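Local coordinates for putative immunoglobulin A1 protease (Bacteroides ovatus, PDB 3N6Z), which is of unproven function but is probably a peptidase of the immunoglobulin A1 protease type, built around a parallel beta-helix, at residues A[264-269]-A[295-300]; A[316-321]-A[328-333]; A[44-49]-A[70-75]; A[12-17]-A[57-62]; A[155-160]-A[190-195]. All blocks are in the same frame, centred on the assembly; numbering follows the deposited sequence.

Contact 1 of 5, residues A[264-269]-A[295-300]; sequences AIKNSA and SYENCY
Segments 264-269 and 295-300 run parallel, their end-to-end directions only 5° apart, with Ile265 paired to Tyr296 and Ser268 to Cys299. Backbone bonds alternate between them: Ile265 N donates to Ser295 O, Glu297 N to Ile265 O, Asn267 N to Glu297 O, and Tyr300 N to Ser268 O at 2.9 Å. Both chains turn a corner at the same level, at Asn267 and at Glu297-Asn298, as in successive coils of a parallel beta-helix. At this corner Asn267 and Asn298 lie side by side, pointing the same way, with amide planes 46° apart; Asn267 ND2 donates to an in-plane lone pair of Asn298 OD1 at 3.0 Å, though the bond is bent and OD1 is tilted from the Asn267 amide plane. A water donates to Asn267 OD1 and, weakly, to Glu297 OE2. On the face bearing Ile265, the edge of the Tyr296 ring meets Ile265, Tyr296 CD1 lying 3.9 Å from Ile265 CB. With its SG anti to the carbonyl carbon (chi1 -70°), Cys299 sets SG 3.3 Å from Ile265 O, with Ile265 CG2 close by. Tyr296 OH reaches back to Ala291 O, while its ring stacks with Phe327. Helix 334-344 packs by Leu337 against both Ala269 and Tyr300.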
# COMPACT_ATOMS: atom_id res chain seq x y z
N ALA A 264 -0.37 -0.29 15.50
CA ALA A 264 -0.43 1.13 15.89
C ALA A 264 -0.68 1.93 14.61
O ALA A 264 -0.06 1.68 13.59
CB ALA A 264 0.89 1.59 16.59
N ILE A 265 -1.61 2.87 14.70
CA ILE A 265 -1.83 3.85 13.63
C ILE A 265 -1.70 5.22 14.30
O ILE A 265 -2.44 5.56 15.23
CB ILE A 265 -3.19 3.73 12.89
CG1 ILE A 265 -3.40 2.31 12.36
CG2 ILE A 265 -3.26 4.77 11.74
CD1 ILE A 265 -4.69 2.10 11.63
N LYS A 266 -0.74 5.99 13.79
CA LYS A 266 -0.37 7.27 14.39
C LYS A 266 -0.26 8.32 13.30
O LYS A 266 0.27 8.06 12.23
CB LYS A 266 0.98 7.18 15.11
CG LYS A 266 1.01 6.09 16.22
CD LYS A 266 2.39 6.04 16.95
CE LYS A 266 2.55 4.76 17.79
NZ LYS A 266 3.95 4.48 18.28
N ASN A 267 -0.71 9.53 13.60
CA ASN A 267 -0.55 10.67 12.72
C ASN A 267 -0.99 10.33 11.30
O ASN A 267 -0.20 10.36 10.36
CB ASN A 267 0.90 11.16 12.73
CG ASN A 267 1.33 11.61 14.09
OD1 ASN A 267 2.30 11.06 14.70
ND2 ASN A 267 0.66 12.58 14.59
N SER A 268 -2.25 9.99 11.17
CA SER A 268 -2.86 9.55 9.92
C SER A 268 -4.23 10.13 9.74
O SER A 268 -4.86 10.62 10.70
CB SER A 268 -2.85 8.01 9.84
OG SER A 268 -1.47 7.52 9.79
N ALA A 269 -4.72 10.13 8.50
CA ALA A 269 -6.00 10.76 8.22
C ALA A 269 -6.79 10.05 7.12
O ALA A 269 -6.23 9.61 6.09
CB ALA A 269 -5.79 12.24 7.79
N SER A 295 -3.82 0.48 18.66
CA SER A 295 -3.40 1.60 19.47
C SER A 295 -3.26 2.82 18.56
O SER A 295 -2.58 2.77 17.53
CB SER A 295 -2.07 1.32 20.17
OG SER A 295 -2.17 0.21 21.03
N TYR A 296 -3.89 3.92 18.94
CA TYR A 296 -4.03 5.05 18.04
C TYR A 296 -3.57 6.34 18.66
O TYR A 296 -3.77 6.58 19.87
CB TYR A 296 -5.50 5.19 17.63
CG TYR A 296 -6.07 3.89 17.06
CD1 TYR A 296 -5.60 3.36 15.88
CD2 TYR A 296 -6.99 3.14 17.77
CE1 TYR A 296 -6.08 2.17 15.38
CE2 TYR A 296 -7.48 1.94 17.27
CZ TYR A 296 -7.02 1.45 16.07
OH TYR A 296 -7.46 0.25 15.58
N GLU A 297 -3.01 7.21 17.82
CA GLU A 297 -2.64 8.55 18.25
C GLU A 297 -2.82 9.47 17.05
O GLU A 297 -2.34 9.15 15.97
CB GLU A 297 -1.19 8.55 18.72
CG GLU A 297 -0.68 9.90 19.18
CD GLU A 297 0.76 9.92 19.67
OE1 GLU A 297 1.49 8.91 19.51
OE2 GLU A 297 1.15 10.98 20.22
N ASN A 298 -3.43 10.64 17.25
CA ASN A 298 -3.51 11.67 16.22
C ASN A 298 -4.05 11.11 14.89
O ASN A 298 -3.36 11.18 13.84
CB ASN A 298 -2.15 12.34 15.99
CG ASN A 298 -1.56 13.01 17.23
OD1 ASN A 298 -0.32 13.21 17.31
ND2 ASN A 298 -2.40 13.37 18.16
N CYS A 299 -5.25 10.52 14.96
CA CYS A 299 -5.94 9.99 13.79
C CYS A 299 -7.16 10.86 13.50
O CYS A 299 -8.01 11.07 14.39
CB CYS A 299 -6.37 8.55 14.01
SG CYS A 299 -4.97 7.37 14.06
N TYR A 300 -7.24 11.36 12.26
CA TYR A 300 -8.23 12.33 11.82
C TYR A 300 -9.02 11.82 10.65
O TYR A 300 -8.60 10.90 9.93
CB TYR A 300 -7.56 13.69 11.49
CG TYR A 300 -6.68 14.13 12.64
CD1 TYR A 300 -7.25 14.57 13.84
CD2 TYR A 300 -5.31 14.02 12.57
CE1 TYR A 300 -6.46 14.86 14.94
CE2 TYR A 300 -4.49 14.30 13.67
CZ TYR A 300 -5.08 14.74 14.86
OH TYR A 300 -4.30 14.99 15.95
O HOH W 1 3.03 12.00 17.59

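Contact 2 of 5, residues A[316-321]-A[328-333]; sequences ASDESS and HGVAKS
Asp318 OD1 is gripped by Ala331 N at 2.9 Å and by a salt bridge from Arg285, fastening the loop 316-321 to the strand 330-332, the last parallel strand on its face of the beta-helix. The N-H of Ala331 points almost straight at the oxygen (167°) but arrives from above the carboxylate plane. The other oxygen, Asp318 OD2, accepts from a water that also donates to Ala331 O, so the carboxylate spans both polar backbone atoms of Ala331. One residue on, Glu319 N donates to Gly329 O at 3.0 Å, an oxygen that Arg285 also holds. Glu319 CG sits between its backbone N and carbonyl carbon (chi1 53°), and from there the extended chain carries OE2 to His328 N at 2.8 Å, where the anti lone pair is used. This bond ties down the chain just before Gly329, whose positive phi suits glycine. Val330 rests CG2 against Glu319 O. Across the start of the loop, Ala316 CB stands squarely over the face of the His328 ring, 3.5 Å from its centroid and 6° off the normal.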
# COMPACT_ATOMS: atom_id res chain seq x y z
N ALA A 316 -20.62 9.20 12.20
CA ALA A 316 -19.56 8.74 13.08
C ALA A 316 -19.24 9.77 14.13
O ALA A 316 -19.14 10.97 13.83
CB ALA A 316 -18.29 8.46 12.22
N SER A 317 -19.00 9.30 15.34
CA SER A 317 -18.65 10.16 16.47
C SER A 317 -17.14 10.22 16.66
O SER A 317 -16.45 9.24 16.44
CB SER A 317 -19.29 9.63 17.76
OG SER A 317 -20.70 9.65 17.66
N ASP A 318 -16.65 11.37 17.09
CA ASP A 318 -15.23 11.53 17.37
C ASP A 318 -14.76 10.63 18.52
O ASP A 318 -15.43 10.51 19.55
CB ASP A 318 -14.87 12.97 17.72
CG ASP A 318 -14.94 13.95 16.57
OD1 ASP A 318 -15.02 13.55 15.39
OD2 ASP A 318 -14.89 15.18 16.88
N GLU A 319 -13.59 10.03 18.36
CA GLU A 319 -12.95 9.23 19.38
C GLU A 319 -11.48 9.13 19.07
O GLU A 319 -11.06 9.27 17.92
CB GLU A 319 -13.61 7.84 19.47
CG GLU A 319 -13.65 7.13 18.10
CD GLU A 319 -14.34 5.78 18.10
OE1 GLU A 319 -14.95 5.39 19.11
OE2 GLU A 319 -14.29 5.11 17.05
N SER A 320 -10.67 8.91 20.10
CA SER A 320 -9.21 8.79 19.96
C SER A 320 -8.68 7.39 20.32
O SER A 320 -7.49 7.11 20.13
CB SER A 320 -8.49 9.86 20.78
OG SER A 320 -8.82 9.72 22.14
N SER A 321 -9.58 6.54 20.83
CA SER A 321 -9.29 5.12 20.99
C SER A 321 -10.56 4.38 20.57
O SER A 321 -11.63 4.99 20.41
CB SER A 321 -8.89 4.78 22.42
OG SER A 321 -9.90 5.19 23.32
N HIS A 328 -13.07 5.62 14.58
CA HIS A 328 -13.42 6.74 13.71
C HIS A 328 -12.47 7.93 13.77
O HIS A 328 -12.56 8.81 12.93
CB HIS A 328 -14.81 7.26 14.06
CG HIS A 328 -15.91 6.30 13.75
ND1 HIS A 328 -16.02 5.62 12.55
CD2 HIS A 328 -16.97 5.91 14.51
CE1 HIS A 328 -17.11 4.87 12.58
NE2 HIS A 328 -17.72 5.05 13.75
N GLY A 329 -11.56 7.98 14.75
CA GLY A 329 -10.72 9.16 14.85
C GLY A 329 -11.53 10.44 15.10
O GLY A 329 -12.68 10.37 15.51
N VAL A 330 -10.90 11.58 14.86
CA VAL A 330 -11.47 12.89 15.14
C VAL A 330 -11.66 13.69 13.86
O VAL A 330 -10.72 13.81 13.07
CB VAL A 330 -10.54 13.66 16.11
CG1 VAL A 330 -11.00 15.13 16.28
CG2 VAL A 330 -10.45 12.90 17.47
N ALA A 331 -12.84 14.24 13.66
CA ALA A 331 -13.12 15.02 12.47
C ALA A 331 -12.34 16.34 12.41
O ALA A 331 -12.16 17.02 13.42
CB ALA A 331 -14.62 15.27 12.34
N LYS A 332 -11.91 16.68 11.20
CA LYS A 332 -11.25 17.93 10.88
C LYS A 332 -11.77 18.50 9.56
O LYS A 332 -12.21 17.75 8.68
CB LYS A 332 -9.73 17.72 10.77
CG LYS A 332 -9.05 17.32 12.09
CD LYS A 332 -9.00 18.54 13.03
CE LYS A 332 -8.77 18.19 14.48
NZ LYS A 332 -8.62 19.45 15.28
N SER A 333 -11.65 19.81 9.39
CA SER A 333 -11.95 20.45 8.12
C SER A 333 -10.86 20.12 7.10
O SER A 333 -9.75 19.79 7.47
CB SER A 333 -12.08 21.97 8.25
OG SER A 333 -10.84 22.55 8.56
O HOH W 2 -13.91 17.25 15.41

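Contact 3 of 5, residues A[44-49]-A[70-75]; sequences GTDSKP and KVYFQL
At the N-terminal end of the beta-helix, the turn 44-49 leads into strand 50-52 and lies across the neighbouring parallel strand 71-75. The turn is held by an ST motif, in which Thr45 OG1 accepts from Lys48 N while the same hydroxyl also pairs with Asn43 just before the segment. The bond across the contact runs from Tyr72 N to Gly44 O at 2.9 Å, with the donor above the carbonyl plane. Gly44 O receives a second hydrogen from a water that also donates to Lys70 O, so two donors grip this carbonyl. Gly44 CA in turn lies 3.4 Å from Tyr72 O in a CA-H...O contact; its positive phi favours glycine, and Val71 CG1 lies close to Gly44 CA. The Tyr72 side chain, with CG anti to its carbonyl carbon (chi1 -68°), slides its ring beneath the turn. One ring face is overlaid by the backbone of Asp46, whose N is 3.5 Å above the plane near the centre. Asp46 CB makes a CH-pi contact over this face, 4.0 Å from the centroid, and the carboxylate is turned 60° from the ring plane. Farther along the strand, Pro49 CB packs on Tyr72 CB at 4.0 Å, and beside it Pro49 and Gln74 run side by side, Pro49 CG 3.7 Å from Gln74 OE1.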
# COMPACT_ATOMS: atom_id res chain seq x y z
N GLY A 44 22.95 -5.10 -8.76
CA GLY A 44 21.96 -5.49 -7.77
C GLY A 44 22.42 -5.46 -6.33
O GLY A 44 21.75 -6.04 -5.47
N THR A 45 23.50 -4.74 -6.05
CA THR A 45 23.99 -4.58 -4.69
C THR A 45 23.68 -3.18 -4.14
O THR A 45 23.31 -2.27 -4.89
CB THR A 45 25.49 -4.84 -4.62
OG1 THR A 45 26.16 -3.87 -5.42
CG2 THR A 45 25.83 -6.25 -5.07
N ASP A 46 23.89 -2.98 -2.84
CA ASP A 46 23.62 -1.70 -2.21
C ASP A 46 24.47 -0.60 -2.89
O ASP A 46 23.97 0.50 -3.17
CB ASP A 46 23.97 -1.76 -0.71
CG ASP A 46 23.81 -0.43 -0.03
OD1 ASP A 46 22.73 0.18 -0.12
OD2 ASP A 46 24.80 0.06 0.52
N SER A 47 25.73 -0.89 -3.18
CA SER A 47 26.59 0.14 -3.79
C SER A 47 26.34 0.31 -5.29
O SER A 47 26.69 1.36 -5.84
CB SER A 47 28.07 -0.17 -3.53
OG SER A 47 28.48 -1.36 -4.15
N LYS A 48 25.82 -0.73 -5.96
CA LYS A 48 25.57 -0.70 -7.42
C LYS A 48 24.16 -1.25 -7.71
O LYS A 48 24.02 -2.34 -8.26
CB LYS A 48 26.64 -1.46 -8.18
CG LYS A 48 28.08 -1.03 -7.87
CD LYS A 48 29.11 -1.79 -8.72
CE LYS A 48 29.46 -1.04 -9.94
NZ LYS A 48 30.50 -1.75 -10.77
N PRO A 49 23.12 -0.50 -7.32
CA PRO A 49 21.76 -1.02 -7.60
C PRO A 49 21.52 -1.12 -9.10
O PRO A 49 22.08 -0.36 -9.88
CB PRO A 49 20.84 0.03 -6.96
CG PRO A 49 21.71 1.27 -6.89
CD PRO A 49 23.07 0.79 -6.61
N LYS A 70 19.00 -10.43 -0.90
CA LYS A 70 18.28 -9.25 -1.32
C LYS A 70 18.94 -8.61 -2.51
O LYS A 70 20.16 -8.52 -2.55
CB LYS A 70 18.22 -8.27 -0.14
CG LYS A 70 17.40 -7.03 -0.41
CD LYS A 70 16.98 -6.31 0.82
CE LYS A 70 18.17 -5.72 1.49
NZ LYS A 70 17.78 -5.05 2.79
N VAL A 71 18.13 -8.23 -3.49
CA VAL A 71 18.61 -7.57 -4.70
C VAL A 71 18.07 -6.13 -4.72
O VAL A 71 16.92 -5.86 -4.37
CB VAL A 71 18.23 -8.38 -5.98
CG1 VAL A 71 18.65 -7.64 -7.26
CG2 VAL A 71 18.87 -9.77 -5.91
N TYR A 72 18.95 -5.21 -5.11
CA TYR A 72 18.74 -3.76 -5.05
C TYR A 72 18.47 -3.20 -6.45
O TYR A 72 19.23 -3.47 -7.40
CB TYR A 72 19.97 -3.03 -4.48
CG TYR A 72 20.24 -3.30 -3.01
CD1 TYR A 72 20.66 -4.56 -2.56
CD2 TYR A 72 20.05 -2.30 -2.08
CE1 TYR A 72 20.92 -4.78 -1.21
CE2 TYR A 72 20.30 -2.52 -0.74
CZ TYR A 72 20.70 -3.75 -0.30
OH TYR A 72 20.97 -3.95 1.06
N PHE A 73 17.45 -2.36 -6.52
CA PHE A 73 17.00 -1.70 -7.73
C PHE A 73 16.78 -0.23 -7.44
O PHE A 73 16.33 0.16 -6.34
CB PHE A 73 15.68 -2.28 -8.23
CG PHE A 73 15.70 -3.75 -8.53
CD1 PHE A 73 15.38 -4.68 -7.55
CD2 PHE A 73 16.03 -4.21 -9.80
CE1 PHE A 73 15.35 -6.02 -7.83
CE2 PHE A 73 16.00 -5.56 -10.07
CZ PHE A 73 15.67 -6.47 -9.09
N GLN A 74 16.96 0.59 -8.47
CA GLN A 74 16.70 2.03 -8.38
C GLN A 74 16.14 2.54 -9.71
O GLN A 74 16.59 2.12 -10.77
CB GLN A 74 17.99 2.76 -8.02
CG GLN A 74 17.78 4.22 -7.66
CD GLN A 74 19.01 4.82 -6.98
OE1 GLN A 74 19.62 4.19 -6.07
NE2 GLN A 74 19.36 6.02 -7.38
N LEU A 75 15.16 3.42 -9.63
CA LEU A 75 14.71 4.12 -10.84
C LEU A 75 15.59 5.32 -11.11
O LEU A 75 15.87 6.10 -10.18
CB LEU A 75 13.27 4.62 -10.72
CG LEU A 75 12.18 3.55 -10.47
CD1 LEU A 75 10.80 4.22 -10.43
CD2 LEU A 75 12.24 2.49 -11.59
O HOH W 3 22.47 -8.30 -3.96

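Contact 4 of 5, residues A[12-17]-A[57-62]; sequences SYTRVP and QIRNMR
Tyr13 OH sits among three polar atoms: it donates to Arg59 O and accepts from Arg62 NE and Arg62 NH2, the latter at 2.8 Å. Arg62 thus meets the hydroxyl side-on with two nitrogens, the oxygen lying in its guanidinium plane, while ring and guanidinium are turned 68° apart. The separations from Arg59 O and Arg62 NE are unusually short, so the exact placement of the hydroxyl is doubtful. Arg62 NH2 has a second acceptor in Asp86 O. Asn60 satisfies the other end of the contact. Its OD1 accepts from Thr14 OG1 at 2.8 Å and from a water that also takes the hydrogen of Tyr13 N; its ND2 donates to Val16 O at 3.0 Å and to Leu38 O, so partners on both amide atoms fix its orientation. Thr14 OG1 stands between its backbone N and carbonyl carbon (chi1 70°), which faces it to Asn60 and turns CG2 over one face of the Arg59 guanidinium, 3.8 Å from NH1. A salt bridge to Asp86 meets the Arg59 charge. Val16 CG1 packs on Gln57 CG. Segment 12-17 thereby lies against the type I turn Ile58-Met61 between short helices 55-58 and 61-64, in the helical connection between the first two parallel strands of the beta-helix, 50-52 and 71-75.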
# COMPACT_ATOMS: atom_id res chain seq x y z
N SER A 12 18.09 -12.21 -21.84
CA SER A 12 16.86 -11.42 -21.58
C SER A 12 15.63 -12.03 -22.24
O SER A 12 15.71 -12.52 -23.37
CB SER A 12 17.01 -9.95 -22.07
OG SER A 12 16.80 -9.78 -23.46
N TYR A 13 14.49 -11.99 -21.53
CA TYR A 13 13.20 -12.27 -22.19
C TYR A 13 12.57 -11.08 -22.87
O TYR A 13 11.54 -11.26 -23.53
CB TYR A 13 12.16 -12.87 -21.25
CG TYR A 13 11.44 -11.95 -20.31
CD1 TYR A 13 12.07 -11.46 -19.17
CD2 TYR A 13 10.10 -11.61 -20.53
CE1 TYR A 13 11.42 -10.66 -18.30
CE2 TYR A 13 9.42 -10.81 -19.65
CZ TYR A 13 10.08 -10.32 -18.56
OH TYR A 13 9.36 -9.53 -17.70
N THR A 14 13.12 -9.88 -22.65
CA THR A 14 12.64 -8.63 -23.27
C THR A 14 13.60 -8.21 -24.41
O THR A 14 14.66 -8.86 -24.65
CB THR A 14 12.56 -7.50 -22.23
OG1 THR A 14 13.89 -7.12 -21.88
CG2 THR A 14 11.81 -7.90 -20.92
N ARG A 15 13.24 -7.11 -25.09
CA ARG A 15 14.05 -6.57 -26.19
C ARG A 15 15.29 -5.78 -25.74
O ARG A 15 16.11 -5.38 -26.59
CB ARG A 15 13.20 -5.71 -27.14
CG ARG A 15 12.68 -4.41 -26.53
CD ARG A 15 11.77 -3.67 -27.52
NE ARG A 15 11.15 -2.50 -26.90
CZ ARG A 15 10.05 -2.52 -26.14
NH1 ARG A 15 9.42 -3.68 -25.90
NH2 ARG A 15 9.57 -1.36 -25.63
N VAL A 16 15.44 -5.57 -24.43
CA VAL A 16 16.64 -4.90 -23.86
C VAL A 16 17.39 -5.94 -23.05
O VAL A 16 16.75 -6.53 -22.15
CB VAL A 16 16.30 -3.69 -22.92
CG1 VAL A 16 17.50 -3.31 -21.98
CG2 VAL A 16 15.81 -2.50 -23.77
N PRO A 17 18.70 -6.19 -23.37
CA PRO A 17 19.52 -5.45 -24.39
C PRO A 17 19.25 -5.90 -25.85
O PRO A 17 18.95 -7.08 -26.09
CB PRO A 17 20.97 -5.79 -23.99
CG PRO A 17 20.87 -7.18 -23.35
CD PRO A 17 19.44 -7.36 -22.85
N GLN A 57 13.37 -2.32 -19.18
CA GLN A 57 14.24 -2.61 -18.05
C GLN A 57 13.45 -3.00 -16.79
O GLN A 57 13.87 -3.89 -16.04
CB GLN A 57 15.22 -1.46 -17.81
CG GLN A 57 16.23 -1.27 -18.95
CD GLN A 57 17.18 -0.11 -18.75
OE1 GLN A 57 17.12 0.58 -17.77
NE2 GLN A 57 18.03 0.13 -19.72
N ILE A 58 12.34 -2.34 -16.51
CA ILE A 58 11.57 -2.72 -15.35
C ILE A 58 11.04 -4.16 -15.48
O ILE A 58 10.94 -4.89 -14.48
CB ILE A 58 10.44 -1.69 -15.00
CG1 ILE A 58 10.29 -1.56 -13.48
CG2 ILE A 58 9.13 -2.02 -15.65
CD1 ILE A 58 9.44 -0.36 -13.06
N ARG A 59 10.78 -4.60 -16.71
CA ARG A 59 10.37 -5.98 -16.97
C ARG A 59 11.52 -6.98 -16.84
O ARG A 59 11.27 -8.17 -16.79
CB ARG A 59 9.69 -6.07 -18.33
CG ARG A 59 8.33 -5.35 -18.32
CD ARG A 59 7.81 -5.03 -19.70
NE ARG A 59 7.60 -6.26 -20.44
CZ ARG A 59 8.22 -6.57 -21.58
NH1 ARG A 59 9.01 -5.69 -22.22
NH2 ARG A 59 8.01 -7.75 -22.13
N ASN A 60 12.75 -6.52 -16.73
CA ASN A 60 13.90 -7.40 -16.48
C ASN A 60 14.15 -7.67 -15.00
O ASN A 60 14.98 -8.52 -14.66
CB ASN A 60 15.20 -6.87 -17.14
CG ASN A 60 15.12 -6.90 -18.67
OD1 ASN A 60 14.44 -7.77 -19.25
ND2 ASN A 60 15.82 -5.96 -19.32
N MSE A 61 13.44 -6.98 -14.09
CA MSE A 61 13.65 -7.18 -12.66
C MSE A 61 13.51 -8.67 -12.30
O MSE A 61 14.30 -9.20 -11.52
CB MSE A 61 12.69 -6.37 -11.81
CG MSE A 61 12.88 -4.87 -11.93
SE MSE A 61 11.57 -3.88 -10.92
CE MSE A 61 12.15 -4.44 -9.13
N ARG A 62 12.46 -9.31 -12.81
CA ARG A 62 12.20 -10.70 -12.43
C ARG A 62 13.35 -11.64 -12.78
O ARG A 62 13.58 -12.65 -12.09
CB ARG A 62 10.92 -11.18 -13.08
CG ARG A 62 10.93 -11.17 -14.59
CD ARG A 62 9.65 -11.91 -14.96
NE ARG A 62 8.81 -11.27 -15.93
CZ ARG A 62 7.47 -11.35 -15.99
NH1 ARG A 62 6.69 -11.98 -15.06
NH2 ARG A 62 6.89 -10.73 -17.00
O HOH W 4 15.07 -10.56 -18.89

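Contact 5 of 5, residues A[155-160]-A[190-195]; sequences GLKDKG and LANSYD
Segments 155-160 and 190-195 leave neighbouring parallel strands of the beta-helix, 153-154 and 189-190, as loops stacked coil on coil, their CA atoms 5.1 Å apart at Gly155 and Ala191 and 6.8 Å at Asp158 and Tyr194. Where the loops begin, Ala191 CB presses against the peptide after Gly155, 3.4 Å from Gly155 O, a buried oxygen for which the model holds no hydrogen-bond partner. Asn192 then makes two hydrogen bonds to Asp158. Its OD1 accepts from Asp158 N at 3.0 Å on an in-plane lone pair, while ND2 donates to Asp158 OD1 at 2.9 Å, coming from above the carboxylate plane. Carboxylate and amide are nearly perpendicular, 86° apart, and ND2 has a further acceptor in Val230 O on the next coil. Asp195 OD2 is taken up by Gly162 N. The Tyr194 ring is tucked under the bend 156-159: the backbone of Asp158 and Lys159 passes over one face, and Lys159 CB lies alongside the phenol, 3.7 Å from OH. With CG placed between the backbone N and the carbonyl carbon (chi1 44°), the ring reaches toward segment 155-160, where Tyr194 OH donates to Leu156 O at 2.6 Å, from above that carbonyl's plane.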
# COMPACT_ATOMS: atom_id res chain seq x y z
N GLY A 155 5.68 -7.60 4.07
CA GLY A 155 6.24 -8.50 5.04
C GLY A 155 5.50 -9.84 5.08
O GLY A 155 4.40 -9.98 4.56
N LEU A 156 6.14 -10.80 5.73
CA LEU A 156 5.52 -12.09 6.03
C LEU A 156 5.33 -12.21 7.53
O LEU A 156 6.05 -11.59 8.31
CB LEU A 156 6.39 -13.23 5.51
CG LEU A 156 6.45 -13.36 3.99
CD1 LEU A 156 7.54 -14.34 3.57
CD2 LEU A 156 5.07 -13.74 3.46
N LYS A 157 4.35 -12.99 7.93
CA LYS A 157 3.95 -13.04 9.35
C LYS A 157 4.84 -14.02 10.14
O LYS A 157 5.00 -15.18 9.73
CB LYS A 157 2.51 -13.50 9.47
CG LYS A 157 1.95 -13.41 10.88
CD LYS A 157 0.55 -13.99 10.95
CE LYS A 157 0.58 -15.51 10.95
NZ LYS A 157 -0.78 -16.12 11.07
N ASP A 158 5.38 -13.56 11.27
CA ASP A 158 5.97 -14.46 12.29
C ASP A 158 7.02 -15.41 11.70
O ASP A 158 6.96 -16.63 11.93
CB ASP A 158 4.85 -15.28 12.97
CG ASP A 158 3.91 -14.44 13.82
OD1 ASP A 158 4.38 -13.45 14.37
OD2 ASP A 158 2.73 -14.84 13.95
N LYS A 159 7.96 -14.85 10.97
CA LYS A 159 9.10 -15.59 10.50
C LYS A 159 10.22 -15.47 11.54
O LYS A 159 10.19 -14.64 12.46
CB LYS A 159 9.51 -15.14 9.10
CG LYS A 159 8.37 -15.24 8.06
CD LYS A 159 7.75 -16.66 8.00
CE LYS A 159 6.80 -16.84 6.85
NZ LYS A 159 6.36 -18.28 6.75
N GLY A 160 11.22 -16.32 11.39
CA GLY A 160 12.35 -16.34 12.31
C GLY A 160 13.43 -15.36 11.92
O GLY A 160 14.36 -15.16 12.66
N LEU A 190 -0.72 -6.05 5.63
CA LEU A 190 0.47 -5.65 6.36
C LEU A 190 0.73 -6.75 7.40
O LEU A 190 -0.17 -7.11 8.18
CB LEU A 190 0.23 -4.30 7.07
CG LEU A 190 1.31 -3.77 8.01
CD1 LEU A 190 2.68 -3.61 7.29
CD2 LEU A 190 0.85 -2.42 8.63
N ALA A 191 1.96 -7.26 7.41
CA ALA A 191 2.40 -8.24 8.39
C ALA A 191 3.04 -7.53 9.59
O ALA A 191 2.61 -6.43 9.97
CB ALA A 191 3.31 -9.31 7.73
N ASN A 192 4.00 -8.17 10.27
CA ASN A 192 4.37 -7.77 11.62
C ASN A 192 5.86 -7.59 11.82
O ASN A 192 6.64 -7.45 10.84
CB ASN A 192 3.67 -8.68 12.65
CG ASN A 192 4.26 -10.08 12.72
OD1 ASN A 192 4.57 -10.70 11.67
ND2 ASN A 192 4.41 -10.60 13.94
N SER A 193 6.29 -7.59 13.07
CA SER A 193 7.64 -7.19 13.45
C SER A 193 8.23 -8.28 14.31
O SER A 193 7.55 -8.78 15.20
CB SER A 193 7.59 -5.86 14.21
OG SER A 193 6.97 -4.88 13.38
N TYR A 194 9.48 -8.62 14.05
CA TYR A 194 10.18 -9.70 14.75
C TYR A 194 11.66 -9.63 14.38
O TYR A 194 12.05 -8.99 13.41
CB TYR A 194 9.60 -11.08 14.37
CG TYR A 194 9.33 -11.23 12.88
CD1 TYR A 194 10.33 -11.61 12.03
CD2 TYR A 194 8.08 -10.98 12.35
CE1 TYR A 194 10.12 -11.73 10.67
CE2 TYR A 194 7.85 -11.07 10.98
CZ TYR A 194 8.88 -11.47 10.14
OH TYR A 194 8.65 -11.57 8.77
N ASP A 195 12.49 -10.27 15.20
CA ASP A 195 13.92 -10.42 14.96
C ASP A 195 14.61 -9.09 14.64
O ASP A 195 15.44 -9.01 13.73
CB ASP A 195 14.16 -11.47 13.88
CG ASP A 195 15.62 -11.85 13.72
OD1 ASP A 195 16.32 -12.03 14.74
OD2 ASP A 195 16.08 -11.96 12.56

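Along the chain, contacts 3 and 4 come first and interleave, followed in series by contacts 5, 1 and 2, an order that tracks the beta-helix from its N-terminal to its C-terminal end. Contacts 3 and 4 have centres about 16 Å apart and touch where Phe73 packs on Met61, joining helix 61-64 to strand 71-75. Contacts 1 and 2, about 10 Å apart between centres, share neighbouring strands 299-302 and 330-332, with a probable hydrogen bond from Val330 N to Cys299 O. Contact 5 lies between these pairs, about 23 Å from contact 3 and 21 Å from contact 1. The centres of contacts 2 and 4 are about 48 Å apart, so the set samples both ends and the middle of one elongated solenoid.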